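Local structure of phosphoinositol-specific phospholipase C (Pseudomonas sp., 5FYP) at residues A[147-155]-A[204-212]; A[161-169]-A[231-239]. The protein probably cleaves the phosphodiester bond of phosphoinositides, releasing diacylglycerol, as a calcium-dependent phospholipase C of the TIM-barrel clan. One frame throughout, in Å; residues are numbered along the deposited sequence.

In the fold
Along the chain, 147-155 comes first and leads into helix 151-158; 161-169 follows, holding helix 165-168. The chain then runs through strand 184-189 and helix 193-203 to reach 204-212, where contact 1 closes a loop of 48 residues. Helix 230-233 and the turn after it bring 231-239 to 161-169, and contact 2 closes a second loop of 61. The segments alternate, so the loops cross rather than nest, and the contact centres lie about 11 Å apart. Contact 1 joins helix 151-158 to strand 210-211, and contact 2 sets helix 165-168 against the turn leading into strand 238-242; S212 packs on M238 and N239, consistent with consecutive strands of a TIM barrel.

Contact 1: A[147-155]-A[204-212]; sequences KLFTPQDLA and TSKAKVFIS
A capping box starts helix 151-158 where P151 rests on F210 of the short strand 210-211. T150 is the N-cap: its backbone N gives a 2.8 Å bond to D153 OD2, and D153 N returns a weak one to T150 OG1. Proline suits the first turn, where no helical acceptor awaits its nitrogen. Its CG sits over one face of the F210 ring, 3.9 Å from the centroid and 15° off the normal, a CH-pi contact. With CG anti to its own carbonyl carbon (chi1 -72°), the phenyl swings toward the helix start and lies beneath P151. Its edge meets two groups, F149 O at 3.3 Å from F210 CE1 and L154 CD2 at 4.0 Å from F210 CE2, while F210 CZ comes obliquely to the F149 ring. A leucine in place of this phenylalanine has no ring face for P151 CG and would probably draw back from F149 and L154, opening a gap beneath the helix start. Beside this apolar patch T150 CG2 packs 3.7 Å from K208 O. No direct hydrogen bond spans the segments; two waters bridge them. One donates to F149 O and K208 O, two acceptors that cannot bond to each other; the second accepts from Q152 N and donates to S205 O and A207 O. The polar backbone round F210 is thus bridged by water and not by direct bonds.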
loop_
_atom_site.group_PDB
_atom_site.type_symbol
_atom_site.label_atom_id
_atom_site.label_comp_id
_atom_site.label_asym_id
_atom_site.label_seq_id
_atom_site.Cartn_x
_atom_site.Cartn_y
_atom_site.Cartn_z
ATOM N N LYS A 147 10.343 -10.329 -5.341
ATOM C CA LYS A 147 10.285 -8.868 -5.405
ATOM C C LYS A 147 9.769 -8.236 -4.122
ATOM O O LYS A 147 9.987 -7.063 -3.896
ATOM C CB LYS A 147 9.416 -8.395 -6.566
ATOM C CG LYS A 147 9.977 -8.703 -7.933
ATOM C CD LYS A 147 9.009 -8.236 -9.026
ATOM C CE LYS A 147 9.449 -8.625 -10.437
ATOM N NZ LYS A 147 10.701 -7.930 -10.844
ATOM N N LEU A 148 9.042 -8.996 -3.313
ATOM C CA LEU A 148 8.386 -8.391 -2.141
ATOM C C LEU A 148 9.363 -7.989 -1.050
ATOM O O LEU A 148 10.379 -8.663 -0.801
ATOM C CB LEU A 148 7.348 -9.335 -1.554
ATOM C CG LEU A 148 6.194 -9.696 -2.494
ATOM C CD1 LEU A 148 5.211 -10.560 -1.747
ATOM C CD2 LEU A 148 5.510 -8.482 -3.043
ATOM N N PHE A 149 9.036 -6.879 -0.414
ATOM C CA PHE A 149 9.599 -6.451 0.861
ATOM C C PHE A 149 8.421 -6.465 1.846
ATOM O O PHE A 149 7.421 -5.823 1.587
ATOM C CB PHE A 149 10.201 -5.055 0.737
ATOM C CG PHE A 149 10.768 -4.508 2.013
ATOM C CD1 PHE A 149 12.019 -4.870 2.444
ATOM C CD2 PHE A 149 10.056 -3.594 2.776
ATOM C CE1 PHE A 149 12.567 -4.361 3.615
ATOM C CE2 PHE A 149 10.593 -3.084 3.946
ATOM C CZ PHE A 149 11.842 -3.471 4.371
ATOM N N THR A 150 8.558 -7.233 2.920
ATOM C CA THR A 150 7.451 -7.547 3.814
ATOM C C THR A 150 7.696 -7.026 5.230
ATOM O O THR A 150 8.802 -6.599 5.567
ATOM C CB THR A 150 7.262 -9.050 3.893
ATOM O OG1 THR A 150 8.384 -9.592 4.619
ATOM C CG2 THR A 150 7.151 -9.693 2.505
ATOM N N PRO A 151 6.678 -7.116 6.091
ATOM C CA PRO A 151 6.875 -6.681 7.485
ATOM C C PRO A 151 8.044 -7.353 8.198
ATOM O O PRO A 151 8.812 -6.688 8.885
ATOM C CB PRO A 151 5.526 -6.972 8.115
ATOM C CG PRO A 151 4.523 -6.799 7.005
ATOM C CD PRO A 151 5.249 -7.348 5.798
ATOM N N GLN A 152 8.201 -8.655 8.035
ATOM C CA GLN A 152 9.346 -9.307 8.655
ATOM C C GLN A 152 10.681 -8.761 8.141
ATOM O O GLN A 152 11.651 -8.682 8.882
ATOM C CB GLN A 152 9.268 -10.799 8.422
ATOM C CG GLN A 152 10.444 -11.586 8.980
ATOM C CD GLN A 152 10.542 -11.489 10.484
ATOM O OE1 GLN A 152 9.743 -12.083 11.174
ATOM N NE2 GLN A 152 11.539 -10.774 10.996
ATOM N N ASP A 153 10.746 -8.419 6.858
ATOM C CA ASP A 153 11.969 -7.838 6.324
ATOM C C ASP A 153 12.295 -6.529 7.024
ATOM O O ASP A 153 13.446 -6.242 7.354
ATOM C CB ASP A 153 11.844 -7.642 4.828
ATOM C CG ASP A 153 11.569 -8.942 4.093
ATOM O OD1 ASP A 153 12.085 -10.019 4.511
ATOM O OD2 ASP A 153 10.875 -8.885 3.044
ATOM N N LEU A 154 11.272 -5.689 7.235
ATOM C CA LEU A 154 11.459 -4.436 7.943
ATOM C C LEU A 154 11.874 -4.686 9.381
ATOM O O LEU A 154 12.764 -4.034 9.914
ATOM C CB LEU A 154 10.189 -3.614 7.874
ATOM C CG LEU A 154 10.252 -2.266 8.615
ATOM C CD1 LEU A 154 11.323 -1.340 8.081
ATOM C CD2 LEU A 154 8.879 -1.626 8.546
ATOM N N ALA A 155 11.224 -5.648 10.018
ATOM C CA ALA A 155 11.523 -5.996 11.411
ATOM C C ALA A 155 12.979 -6.412 11.577
ATOM O O ALA A 155 13.684 -5.935 12.476
ATOM C CB ALA A 155 10.573 -7.074 11.885
ATOM N N THR A 204 0.655 -13.610 11.047
ATOM C CA THR A 204 1.698 -13.193 11.987
ATOM C C THR A 204 2.954 -12.761 11.224
ATOM O O THR A 204 2.870 -11.957 10.286
ATOM C CB THR A 204 1.889 -14.193 13.130
ATOM O OG1 THR A 204 2.362 -15.446 12.636
ATOM C CG2 THR A 204 0.600 -14.365 13.912
ATOM N N SER A 205 4.119 -13.287 11.587
ATOM C CA SER A 205 5.393 -12.837 10.989
ATOM C C SER A 205 5.592 -13.311 9.558
ATOM O O SER A 205 6.510 -12.846 8.888
ATOM C CB SER A 205 6.577 -13.317 11.826
ATOM O OG SER A 205 6.605 -14.732 11.867
ATOM N N LYS A 206 4.770 -14.243 9.099
ATOM C CA LYS A 206 4.841 -14.714 7.717
ATOM C C LYS A 206 4.150 -13.795 6.727
ATOM O O LYS A 206 4.256 -14.026 5.530
ATOM C CB LYS A 206 4.248 -16.116 7.617
ATOM C CG LYS A 206 4.985 -17.125 8.493
ATOM N N ALA A 207 3.408 -12.811 7.204
ATOM C CA ALA A 207 2.613 -11.955 6.337
ATOM C C ALA A 207 3.410 -11.423 5.165
ATOM O O ALA A 207 4.496 -10.867 5.346
ATOM C CB ALA A 207 2.074 -10.777 7.131
ATOM N N LYS A 208 2.819 -11.482 3.982
ATOM C CA LYS A 208 3.392 -10.844 2.793
ATOM C C LYS A 208 3.017 -9.397 2.619
ATOM O O LYS A 208 3.632 -8.705 1.824
ATOM C CB LYS A 208 3.023 -11.629 1.528
ATOM C CG LYS A 208 3.525 -13.078 1.524
ATOM C CD LYS A 208 5.040 -13.180 1.615
ATOM C CE LYS A 208 5.544 -14.608 1.440
ATOM N NZ LYS A 208 6.967 -14.717 1.743
ATOM N N VAL A 209 2.033 -8.941 3.393
ATOM C CA VAL A 209 1.414 -7.632 3.194
ATOM C C VAL A 209 1.464 -6.857 4.498
ATOM O O VAL A 209 1.227 -7.400 5.578
ATOM C CB VAL A 209 -0.045 -7.833 2.694
ATOM C CG1 VAL A 209 -0.731 -6.514 2.385
ATOM C CG2 VAL A 209 -0.097 -8.753 1.494
ATOM N N PHE A 210 1.760 -5.562 4.372
ATOM C CA PHE A 210 1.691 -4.606 5.493
ATOM C C PHE A 210 0.236 -4.227 5.772
ATOM O O PHE A 210 -0.460 -3.764 4.874
ATOM C CB PHE A 210 2.425 -3.306 5.132
ATOM C CG PHE A 210 3.916 -3.433 5.087
ATOM C CD1 PHE A 210 4.580 -3.862 3.940
ATOM C CD2 PHE A 210 4.683 -3.105 6.191
ATOM C CE1 PHE A 210 5.949 -3.944 3.910
ATOM C CE2 PHE A 210 6.053 -3.227 6.175
ATOM C CZ PHE A 210 6.688 -3.654 5.029
ATOM N N ILE A 211 -0.212 -4.280 7.026
ATOM C CA ILE A 211 -1.523 -3.758 7.357
ATOM C C ILE A 211 -1.451 -2.258 7.657
ATOM O O ILE A 211 -0.497 -1.784 8.265
ATOM C CB ILE A 211 -2.191 -4.522 8.507
ATOM C CG1 ILE A 211 -1.404 -4.491 9.818
ATOM C CG2 ILE A 211 -2.485 -5.960 8.084
ATOM C CD1 ILE A 211 -2.217 -4.934 11.017
ATOM N N SER A 212 -2.449 -1.508 7.177
ATOM C CA SER A 212 -2.457 -0.074 7.387
ATOM C C SER A 212 -3.839 0.366 7.856
ATOM O O SER A 212 -4.728 0.586 7.036
ATOM C CB SER A 212 -2.063 0.653 6.116
ATOM O OG SER A 212 -2.023 2.041 6.357
HETATM O O HOH W 1 4.817 -6.425 0.824
HETATM O O HOH W 2 6.033 -10.452 7.548
#

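Contact 2: A[161-169]-A[231-239]; sequences GAGALQGNL and QSSGYVAMN
L169 CD1 presses on A237 CB at 3.5 Å, closer than usual for two carbons, in the apolar centre where helix 165-168 lies against a type I beta turn, S233 to V236, that links helix 230-233 to strand 238-242. L165 CD1 reaches A237 CB at 4.4 Å, and the small alanine lets both leucines approach the chain. The leucines also pack on helix 151-158, L165 on P151 and A155, L169 on I158.

On another flank the Y235 ring, its CG anti to the carbonyl carbon (chi1 -67°), turns back over the 3-10 segment 162-163. G163 CA stands over the ring centre, 3.6 Å from the centroid, in a CH-pi contact, while A162 CB touches Y235 CE1. Glycine suits position 163 because a CB would fall tightly against the ring; at G234 a side chain would clash with G163 O, which instead receives a CA-H...O contact from G234 CA.

Toward the polar edge, Q166 N makes the one direct hydrogen bond between the segments, 2.9 Å to G234 O at an N-H...O angle of 162°, although the nitrogen lies above the carbonyl plane. Q166 CA adds a CA-H...O contact to V236 O. In the glutamine side chain, CG anti to the backbone N (chi1 -177°) carries the chain across S233, Q166 CD lying 3.1 Å from S233 O, and the buried amide finds its hydrogen bond beyond, from NE2 to G223 O. S233 OG likewise turns elsewhere, to S229 O and V225 N. At the solvent-facing end, by the exposed G163 and Q231, a water donates to G163 O and to Q231 O, 2.7 Å from each of these two oxygens.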
loop_
_atom_site.group_PDB
_atom_site.type_symbol
_atom_site.label_atom_id
_atom_site.label_comp_id
_atom_site.label_asym_id
_atom_site.label_seq_id
_atom_site.Cartn_x
_atom_site.Cartn_y
_atom_site.Cartn_z
ATOM N N GLY A 161 11.199 -7.925 16.620
ATOM C CA GLY A 161 10.195 -8.873 16.179
ATOM C C GLY A 161 9.147 -8.197 15.309
ATOM O O GLY A 161 8.855 -7.005 15.489
ATOM N N ALA A 162 8.587 -8.921 14.343
ATOM C CA ALA A 162 7.563 -8.319 13.449
ATOM C C ALA A 162 6.344 -7.855 14.245
ATOM O O ALA A 162 5.724 -6.853 13.916
ATOM C CB ALA A 162 7.142 -9.271 12.345
ATOM N N GLY A 163 6.011 -8.581 15.322
ATOM C CA GLY A 163 4.903 -8.249 16.200
ATOM C C GLY A 163 5.147 -7.102 17.140
ATOM O O GLY A 163 4.262 -6.787 17.940
ATOM N N ALA A 164 6.295 -6.451 17.027
ATOM C CA ALA A 164 6.620 -5.255 17.788
ATOM C C ALA A 164 7.072 -4.103 16.900
ATOM O O ALA A 164 7.632 -3.110 17.384
ATOM C CB ALA A 164 7.679 -5.557 18.863
ATOM N N LEU A 165 6.822 -4.210 15.595
ATOM C CA LEU A 165 7.109 -3.098 14.679
ATOM C C LEU A 165 6.453 -1.810 15.145
ATOM O O LEU A 165 7.031 -0.718 15.021
ATOM C CB LEU A 165 6.583 -3.399 13.277
ATOM C CG LEU A 165 7.468 -4.325 12.445
ATOM C CD1 LEU A 165 6.701 -4.795 11.224
ATOM C CD2 LEU A 165 8.750 -3.607 12.054
ATOM N N GLN A 166 5.219 -1.912 15.639
ATOM C CA GLN A 166 4.424 -0.711 15.895
ATOM C C GLN A 166 5.191 0.314 16.704
ATOM O O GLN A 166 5.282 1.490 16.332
ATOM C CB GLN A 166 3.141 -1.127 16.602
ATOM C CG GLN A 166 2.207 0.028 16.858
ATOM C CD GLN A 166 1.045 -0.329 17.759
ATOM O OE1 GLN A 166 1.183 -1.106 18.721
ATOM N NE2 GLN A 166 -0.090 0.262 17.503
ATOM N N GLY A 167 5.690 -0.140 17.842
ATOM C CA GLY A 167 6.445 0.728 18.740
ATOM C C GLY A 167 7.934 0.757 18.486
ATOM O O GLY A 167 8.588 1.786 18.741
ATOM N N ASN A 168 8.514 -0.336 18.000
ATOM C CA ASN A 168 9.963 -0.352 17.784
ATOM C C ASN A 168 10.417 0.471 16.597
ATOM O O ASN A 168 11.575 0.869 16.533
ATOM C CB ASN A 168 10.487 -1.772 17.730
ATOM C CG ASN A 168 10.415 -2.468 19.082
ATOM O OD1 ASN A 168 10.296 -1.830 20.118
ATOM N ND2 ASN A 168 10.560 -3.765 19.073
ATOM N N LEU A 169 9.500 0.788 15.688
ATOM C CA LEU A 169 9.852 1.694 14.585
ATOM C C LEU A 169 10.153 3.108 15.013
ATOM O O LEU A 169 10.833 3.822 14.283
ATOM C CB LEU A 169 8.769 1.705 13.517
ATOM C CG LEU A 169 8.841 0.497 12.563
ATOM C CD1 LEU A 169 7.530 0.335 11.811
ATOM C CD2 LEU A 169 9.973 0.672 11.584
ATOM N N GLN A 231 -2.384 -7.839 19.858
ATOM C CA GLN A 231 -1.384 -8.600 19.108
ATOM C C GLN A 231 -1.283 -8.091 17.651
ATOM O O GLN A 231 -0.185 -7.854 17.141
ATOM C CB GLN A 231 -1.769 -10.071 19.092
ATOM C CG GLN A 231 -0.919 -10.939 18.199
ATOM C CD GLN A 231 -1.486 -12.348 18.030
ATOM O OE1 GLN A 231 -2.273 -12.783 18.859
ATOM N NE2 GLN A 231 -1.101 -13.066 16.970
ATOM N N SER A 232 -2.424 -7.906 17.000
ATOM C CA SER A 232 -2.383 -7.399 15.627
ATOM C C SER A 232 -1.845 -5.984 15.537
ATOM O O SER A 232 -1.163 -5.606 14.561
ATOM C CB SER A 232 -3.735 -7.487 14.969
ATOM O OG SER A 232 -4.057 -8.849 14.788
ATOM N N SER A 233 -2.164 -5.169 16.540
ATOM C CA SER A 233 -1.690 -3.785 16.603
ATOM C C SER A 233 -0.166 -3.709 16.518
ATOM O O SER A 233 0.383 -2.796 15.948
ATOM C CB SER A 233 -2.188 -3.123 17.854
ATOM O OG SER A 233 -3.606 -3.001 17.874
ATOM N N GLY A 234 0.500 -4.697 17.129
ATOM C CA GLY A 234 1.957 -4.699 17.164
ATOM C C GLY A 234 2.634 -4.810 15.805
ATOM O O GLY A 234 3.792 -4.449 15.685
ATOM N N TYR A 235 1.903 -5.281 14.777
ATOM C CA TYR A 235 2.432 -5.393 13.420
ATOM C C TYR A 235 2.310 -4.115 12.615
ATOM O O TYR A 235 2.733 -4.068 11.473
ATOM C CB TYR A 235 1.749 -6.552 12.673
ATOM C CG TYR A 235 2.057 -7.923 13.223
ATOM C CD1 TYR A 235 3.172 -8.644 12.778
ATOM C CD2 TYR A 235 1.300 -8.476 14.218
ATOM C CE1 TYR A 235 3.473 -9.891 13.302
ATOM C CE2 TYR A 235 1.601 -9.727 14.760
ATOM C CZ TYR A 235 2.703 -10.423 14.308
ATOM O OH TYR A 235 3.053 -11.637 14.828
ATOM N N VAL A 236 1.677 -3.080 13.170
ATOM C CA VAL A 236 1.358 -1.893 12.378
ATOM C C VAL A 236 2.593 -1.025 12.118
ATOM O O VAL A 236 3.160 -0.450 13.042
ATOM C CB VAL A 236 0.253 -1.086 13.091
ATOM C CG1 VAL A 236 0.032 0.267 12.468
ATOM C CG2 VAL A 236 -1.047 -1.889 13.110
ATOM N N ALA A 237 2.900 -0.886 10.829
ATOM C CA ALA A 237 4.021 -0.090 10.356
ATOM C C ALA A 237 3.589 0.970 9.347
ATOM O O ALA A 237 4.419 1.659 8.747
ATOM C CB ALA A 237 5.079 -0.984 9.724
ATOM N N MET A 238 2.265 1.110 9.169
ATOM C CA MET A 238 1.657 1.989 8.187
ATOM C C MET A 238 0.312 2.440 8.731
ATOM O O MET A 238 -0.306 1.713 9.514
ATOM C CB MET A 238 1.438 1.281 6.852
ATOM C CG MET A 238 2.732 0.844 6.191
ATOM S SD MET A 238 2.428 0.614 4.424
ATOM C CE MET A 238 4.059 0.177 3.820
ATOM N N ASN A 239 -0.122 3.630 8.324
ATOM C CA ASN A 239 -1.400 4.176 8.785
ATOM C C ASN A 239 -2.115 4.853 7.626
ATOM O O ASN A 239 -1.503 5.513 6.803
ATOM C CB ASN A 239 -1.194 5.156 9.937
ATOM C CG ASN A 239 -0.752 4.440 11.203
ATOM O OD1 ASN A 239 0.459 4.289 11.473
ATOM N ND2 ASN A 239 -1.718 3.969 11.966
HETATM O O HOH W 3 2.124 -8.379 18.527
#